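Local coordinates for aldehyde dehydrogenase (Trypanosoma brucei, PDB 5MYP), which probably acts as a glycosomal aldehyde dehydrogenase, oxidising aldehydes to carboxylic acids with NAD+ as the electron acceptor, at residues Val424-Gly427 with Pro432-Gly435; Arg81-His86 with Pro137-Leu142; Val265-Glu268 with Val274-Asp277. One frame throughout, in Å; residues are numbered along the deposited sequence.

Contact 1. Residues Val424-Gly427 with Pro432-Gly435; sequences VHAG and PFGG
The 3.2 Å hydrogen bond from G427 N to V424 O closes the 3-10 turn from which H425 and A426 meet F433. No hydrogen bond crosses between the two segments, so the contact rests on the F433 ring, centred on CE1. F433 CE1 lies 3.9 Å from A426 CB and 4.0 Å from H425 NE2. The imidazole nitrogen arrives at the edge of the phenyl group, close to its plane, while the two side chains cross at about a right angle. With CG swung away from its own backbone N (chi1 -174°), the F433 ring reaches over to the turn, and CD1 comes within 4.1 Å of A426 CA. In H425, CG lies between the backbone N and the carbonyl carbon (chi1 70°), and the end of its ring comes nearer to F433 than its CB direction alone would suggest.

Both segments belong to the loop that runs from strand 417-419 to strand 440-441, and residues 432-435 form the PFGG sequence of the aldehyde dehydrogenase family. Measured between nearest side-chain atoms, F433 is about 3 Å from E223 and about 6 Å from C259, the two predicted active-site residues. Its ring also meets that of H445, the planes only about 10° apart. H425 and A426 both touch I260, and H425 packs on M460 of the second subunit. Van der Waals contact with H425 and A426, together with the H445 ring, thus helps hold the phenyl group beside the probable catalytic centre, consistent with a part in shaping its wall.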
# COMPACT_ATOMS: atom_id res chain seq x y z
N VAL A 424 5.99 3.73 23.90
CA VAL A 424 7.26 3.00 23.77
C VAL A 424 7.36 2.02 22.58
O VAL A 424 8.47 1.70 22.13
CB VAL A 424 7.65 2.24 25.07
CG1 VAL A 424 7.92 3.23 26.20
CG2 VAL A 424 6.59 1.20 25.47
N HIS A 425 6.22 1.55 22.09
CA HIS A 425 6.17 0.68 20.90
C HIS A 425 6.77 1.31 19.64
O HIS A 425 7.23 0.58 18.77
CB HIS A 425 4.73 0.22 20.61
CG HIS A 425 3.82 1.31 20.12
ND1 HIS A 425 3.45 2.39 20.90
CD2 HIS A 425 3.21 1.49 18.92
CE1 HIS A 425 2.65 3.18 20.21
NE2 HIS A 425 2.49 2.66 19.00
N ALA A 426 6.75 2.64 19.54
CA ALA A 426 7.35 3.36 18.40
C ALA A 426 8.85 3.09 18.23
O ALA A 426 9.34 3.08 17.10
CB ALA A 426 7.09 4.85 18.52
N GLY A 427 9.56 2.89 19.34
CA GLY A 427 10.98 2.54 19.31
C GLY A 427 11.30 1.06 19.27
O GLY A 427 12.48 0.68 19.32
N PRO A 432 6.25 -3.08 12.70
CA PRO A 432 5.94 -2.04 11.71
C PRO A 432 5.19 -0.89 12.39
O PRO A 432 4.33 -1.15 13.24
CB PRO A 432 5.04 -2.76 10.70
CG PRO A 432 4.41 -3.87 11.47
CD PRO A 432 5.35 -4.24 12.58
N PHE A 433 5.52 0.35 12.04
CA PHE A 433 4.86 1.52 12.62
C PHE A 433 4.00 2.21 11.57
O PHE A 433 4.51 2.71 10.57
CB PHE A 433 5.88 2.50 13.18
CG PHE A 433 5.26 3.65 13.90
CD1 PHE A 433 4.84 3.51 15.22
CD2 PHE A 433 5.05 4.87 13.26
CE1 PHE A 433 4.25 4.57 15.90
CE2 PHE A 433 4.46 5.93 13.94
CZ PHE A 433 4.06 5.78 15.25
N GLY A 434 2.69 2.27 11.83
CA GLY A 434 1.76 2.89 10.91
C GLY A 434 0.33 2.93 11.43
O GLY A 434 0.02 2.33 12.46
N GLY A 435 -0.52 3.64 10.70
CA GLY A 435 -1.92 3.79 11.07
C GLY A 435 -2.86 2.96 10.22
O GLY A 435 -2.44 2.13 9.41

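Contact 2. Residues Arg81-His86 with Pro137-Leu142; sequences RNEVWH and PLLGAL
Two torsions bring V84 and L139 together: L139 CG stands opposite its carbonyl carbon (chi1 -70°), placing the two methyls of the leucine against the facing helix, and V84 CG1 is trans to the backbone N (chi1 178°), which turns CG2 toward that fork. V84 CG2 is the shared point, 3.5 Å from L139 CD1 and 3.6 Å from L139 CD2. One methyl therefore sits almost evenly against both prongs, and the two side chains cross at roughly a right angle.

E83 adds its aliphatic part. Its CG passes L139 CD1 at 4.1 Å as the chains slide by each other in opposite directions, and the bend at chi2 (72°) turns the carboxylate aside from the leucine. That buried group is held at both oxygens, OE1 by Q136 NE2 and OE2 by the backbone N of G446, so the acid is satisfied although its stem lies in apolar surroundings.

Contact is confined to V84, E83 and L139, where the CA atoms of V84 and L139 come to 6.8 Å, the closest CA pair of the two segments. Helix 69-95 is flanked by helix 36-52, whose L47 touches V84. Helix 132-143 turns other residues to the sheet, L138 lying on A148 and I150 of strand 147-151 and A141 on V121 of strand 110-124, so L139 joins the sheet-covering helix to the helical layer outside it.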
# COMPACT_ATOMS: atom_id res chain seq x y z
N ARG A 81 19.90 6.47 15.67
CA ARG A 81 21.13 5.67 15.73
C ARG A 81 20.83 4.18 15.58
O ARG A 81 21.46 3.49 14.78
CB ARG A 81 21.90 5.92 17.03
CG ARG A 81 23.29 5.32 17.06
CD ARG A 81 23.93 5.48 18.42
NE ARG A 81 23.40 4.52 19.38
CZ ARG A 81 23.62 4.54 20.69
NH1 ARG A 81 24.36 5.50 21.25
NH2 ARG A 81 23.08 3.60 21.46
N ASN A 82 19.84 3.70 16.33
CA ASN A 82 19.41 2.30 16.26
C ASN A 82 18.86 1.93 14.89
O ASN A 82 19.09 0.82 14.41
CB ASN A 82 18.36 2.00 17.34
CG ASN A 82 18.91 2.11 18.75
OD1 ASN A 82 20.12 2.03 18.98
ND2 ASN A 82 18.02 2.31 19.72
N GLU A 83 18.14 2.86 14.25
CA GLU A 83 17.60 2.64 12.90
C GLU A 83 18.72 2.46 11.87
O GLU A 83 18.65 1.55 11.05
CB GLU A 83 16.71 3.81 12.47
CG GLU A 83 15.92 3.58 11.19
CD GLU A 83 14.77 2.59 11.34
OE1 GLU A 83 14.40 2.23 12.48
OE2 GLU A 83 14.22 2.18 10.30
N VAL A 84 19.74 3.31 11.92
CA VAL A 84 20.87 3.18 10.99
C VAL A 84 21.59 1.85 11.20
O VAL A 84 21.87 1.14 10.22
CB VAL A 84 21.91 4.32 11.11
CG1 VAL A 84 23.07 4.07 10.15
CG2 VAL A 84 21.30 5.68 10.81
N TRP A 85 21.90 1.52 12.45
CA TRP A 85 22.58 0.26 12.77
C TRP A 85 21.77 -0.95 12.29
O TRP A 85 22.33 -1.86 11.68
CB TRP A 85 22.82 0.09 14.28
CG TRP A 85 23.77 1.03 14.95
CD1 TRP A 85 24.46 2.06 14.39
CD2 TRP A 85 24.08 1.05 16.35
NE1 TRP A 85 25.22 2.70 15.34
CE2 TRP A 85 25.00 2.10 16.56
CE3 TRP A 85 23.69 0.27 17.45
CZ2 TRP A 85 25.53 2.40 17.82
CZ3 TRP A 85 24.21 0.57 18.71
CH2 TRP A 85 25.12 1.63 18.88
N HIS A 86 20.46 -0.93 12.54
CA HIS A 86 19.55 -1.96 12.06
C HIS A 86 19.65 -2.12 10.54
O HIS A 86 19.83 -3.23 10.04
CB HIS A 86 18.11 -1.64 12.46
CG HIS A 86 17.09 -2.61 11.94
ND1 HIS A 86 16.45 -3.53 12.75
CD2 HIS A 86 16.62 -2.82 10.69
CE1 HIS A 86 15.63 -4.26 12.02
NE2 HIS A 86 15.71 -3.85 10.77
N PRO A 137 12.33 8.01 7.95
CA PRO A 137 11.87 7.56 6.62
C PRO A 137 12.96 7.59 5.54
O PRO A 137 13.06 6.66 4.75
CB PRO A 137 10.76 8.58 6.26
CG PRO A 137 10.34 9.17 7.55
CD PRO A 137 11.55 9.16 8.43
N LEU A 138 13.77 8.65 5.53
CA LEU A 138 14.87 8.79 4.57
C LEU A 138 15.84 7.61 4.64
O LEU A 138 16.20 7.05 3.60
CB LEU A 138 15.63 10.10 4.80
CG LEU A 138 16.83 10.38 3.89
CD1 LEU A 138 16.39 10.46 2.43
CD2 LEU A 138 17.54 11.65 4.32
N LEU A 139 16.26 7.23 5.85
CA LEU A 139 17.18 6.10 6.03
C LEU A 139 16.65 4.83 5.36
O LEU A 139 17.38 4.15 4.64
CB LEU A 139 17.43 5.83 7.52
CG LEU A 139 18.25 6.88 8.27
CD1 LEU A 139 18.11 6.68 9.77
CD2 LEU A 139 19.70 6.83 7.83
N GLY A 140 15.36 4.56 5.58
CA GLY A 140 14.68 3.44 4.94
C GLY A 140 14.65 3.51 3.42
O GLY A 140 14.90 2.51 2.75
N ALA A 141 14.34 4.68 2.88
CA ALA A 141 14.29 4.88 1.43
C ALA A 141 15.66 4.65 0.77
O ALA A 141 15.74 4.03 -0.28
CB ALA A 141 13.78 6.28 1.09
N LEU A 142 16.72 5.12 1.43
CA LEU A 142 18.08 4.96 0.91
C LEU A 142 18.59 3.52 1.07
O LEU A 142 19.34 3.03 0.22
CB LEU A 142 19.03 5.95 1.59
CG LEU A 142 18.70 7.43 1.35
CD1 LEU A 142 19.50 8.33 2.27
CD2 LEU A 142 18.92 7.81 -0.11

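Contact 3. Residues Val265-Glu268 with Val274-Asp277; sequences VVVE and VLVD
A beta-alpha unit of the domain that holds the predicted nucleophile of this family underlies the contact: strand 264-268 runs into helix 272-287 through a short connection, and the helix packs back on the face of the strand it follows. The strand lies inside a mixed sheet, with parallel neighbours at 229-232 and 370-376. Backbone hydrogen bonds document both pairings, V266 joining V230 and V232, and V265 joining P372 and L374.

Strand alternation decides which residues meet the helix. V265 and V267 point their CB atoms toward it, whereas V266 points away. From the helix a single side chain, L275, answers both valines. With CG trans to the backbone N (chi1 177°), the branch extends from the helix, and CD2 lies against both valines, which are two apart on the strand. V265 CG1 meets this methyl tip to tip at 3.7 Å. V267 approaches differently: it runs alongside L275 in the opposite direction, with its CB 3.7 Å from L275 CD2. V267 CG1 occupies the position between its backbone N and carbonyl carbon (chi1 59°), which directs CG2 toward the leucine.

All three side chains are buried and the contact is wholly apolar, with no hydrogen bond between the segments. M240 and V243 of helix 240-252 also touch L275, while L371 and V373 of strand 370-376 border V265 and V267. The contact lies away from the predicted catalytic residues. At L275 CD2, the directions to V265 CG1 and V267 CG2 differ by about 88°, the latter methyl being 3.6 Å away.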
# COMPACT_ATOMS: atom_id res chain seq x y z
N VAL A 265 -8.59 9.18 28.51
CA VAL A 265 -8.65 7.97 29.33
C VAL A 265 -10.11 7.51 29.47
O VAL A 265 -11.01 8.33 29.65
CB VAL A 265 -8.05 8.21 30.74
CG1 VAL A 265 -8.18 6.97 31.61
CG2 VAL A 265 -6.59 8.63 30.63
N VAL A 266 -10.32 6.19 29.38
CA VAL A 266 -11.59 5.55 29.73
C VAL A 266 -11.28 4.62 30.89
O VAL A 266 -10.66 3.57 30.70
CB VAL A 266 -12.20 4.77 28.54
CG1 VAL A 266 -13.61 4.30 28.90
CG2 VAL A 266 -12.23 5.63 27.29
N VAL A 267 -11.70 5.01 32.09
CA VAL A 267 -11.34 4.29 33.33
C VAL A 267 -12.58 3.62 33.93
O VAL A 267 -13.68 4.16 33.86
CB VAL A 267 -10.64 5.22 34.36
CG1 VAL A 267 -11.50 6.41 34.75
CG2 VAL A 267 -10.20 4.44 35.59
N GLU A 268 -12.39 2.43 34.50
CA GLU A 268 -13.50 1.73 35.15
C GLU A 268 -14.02 2.62 36.29
O GLU A 268 -13.23 3.20 37.04
CB GLU A 268 -13.06 0.35 35.66
CG GLU A 268 -14.20 -0.63 35.94
CD GLU A 268 -14.86 -0.45 37.30
OE1 GLU A 268 -14.22 0.10 38.23
OE2 GLU A 268 -16.02 -0.87 37.45
N VAL A 274 -8.83 7.14 42.37
CA VAL A 274 -7.45 6.68 42.58
C VAL A 274 -6.53 6.97 41.38
O VAL A 274 -5.38 7.35 41.56
CB VAL A 274 -7.34 5.19 42.99
CG1 VAL A 274 -7.96 4.97 44.37
CG2 VAL A 274 -7.95 4.25 41.96
N LEU A 275 -7.06 6.83 40.16
CA LEU A 275 -6.29 7.14 38.95
C LEU A 275 -5.96 8.63 38.87
O LEU A 275 -4.81 9.00 38.64
CB LEU A 275 -7.04 6.71 37.68
CG LEU A 275 -6.38 7.03 36.34
CD1 LEU A 275 -4.97 6.46 36.24
CD2 LEU A 275 -7.25 6.53 35.20
N VAL A 276 -6.98 9.47 39.05
CA VAL A 276 -6.81 10.92 38.95
C VAL A 276 -5.81 11.43 40.01
O VAL A 276 -4.94 12.23 39.69
CB VAL A 276 -8.17 11.66 39.04
CG1 VAL A 276 -7.99 13.16 39.22
CG2 VAL A 276 -9.01 11.37 37.80
N ASP A 277 -5.94 10.93 41.24
CA ASP A 277 -4.98 11.26 42.30
C ASP A 277 -3.57 10.80 41.96
O ASP A 277 -2.61 11.54 42.17
CB ASP A 277 -5.41 10.64 43.64
CG ASP A 277 -6.64 11.31 44.25
OD1 ASP A 277 -7.19 12.28 43.66
OD2 ASP A 277 -7.07 10.87 45.33

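Along the chain contact 2 comes first, then contact 3, then contact 1, each closing before the next begins. Contact 1 lies nearest the middle of the molecule, its centre 15 Å from that of contact 2 and 25 Å from that of contact 3. Contacts 2 and 3 are 38 Å apart between centres, on opposite sides of the chain's centre. Contact 2 belongs to helices beside the sheet containing strands 110-124 and 147-151, contact 3 to the sheet containing strand 264-268. The loop of contact 1, linking strand 417-419, in the sheet of contact 3, to strand 440-441, in the sheet beside contact 2, thus passes the predicted active site where the chain goes from one sheet to the other.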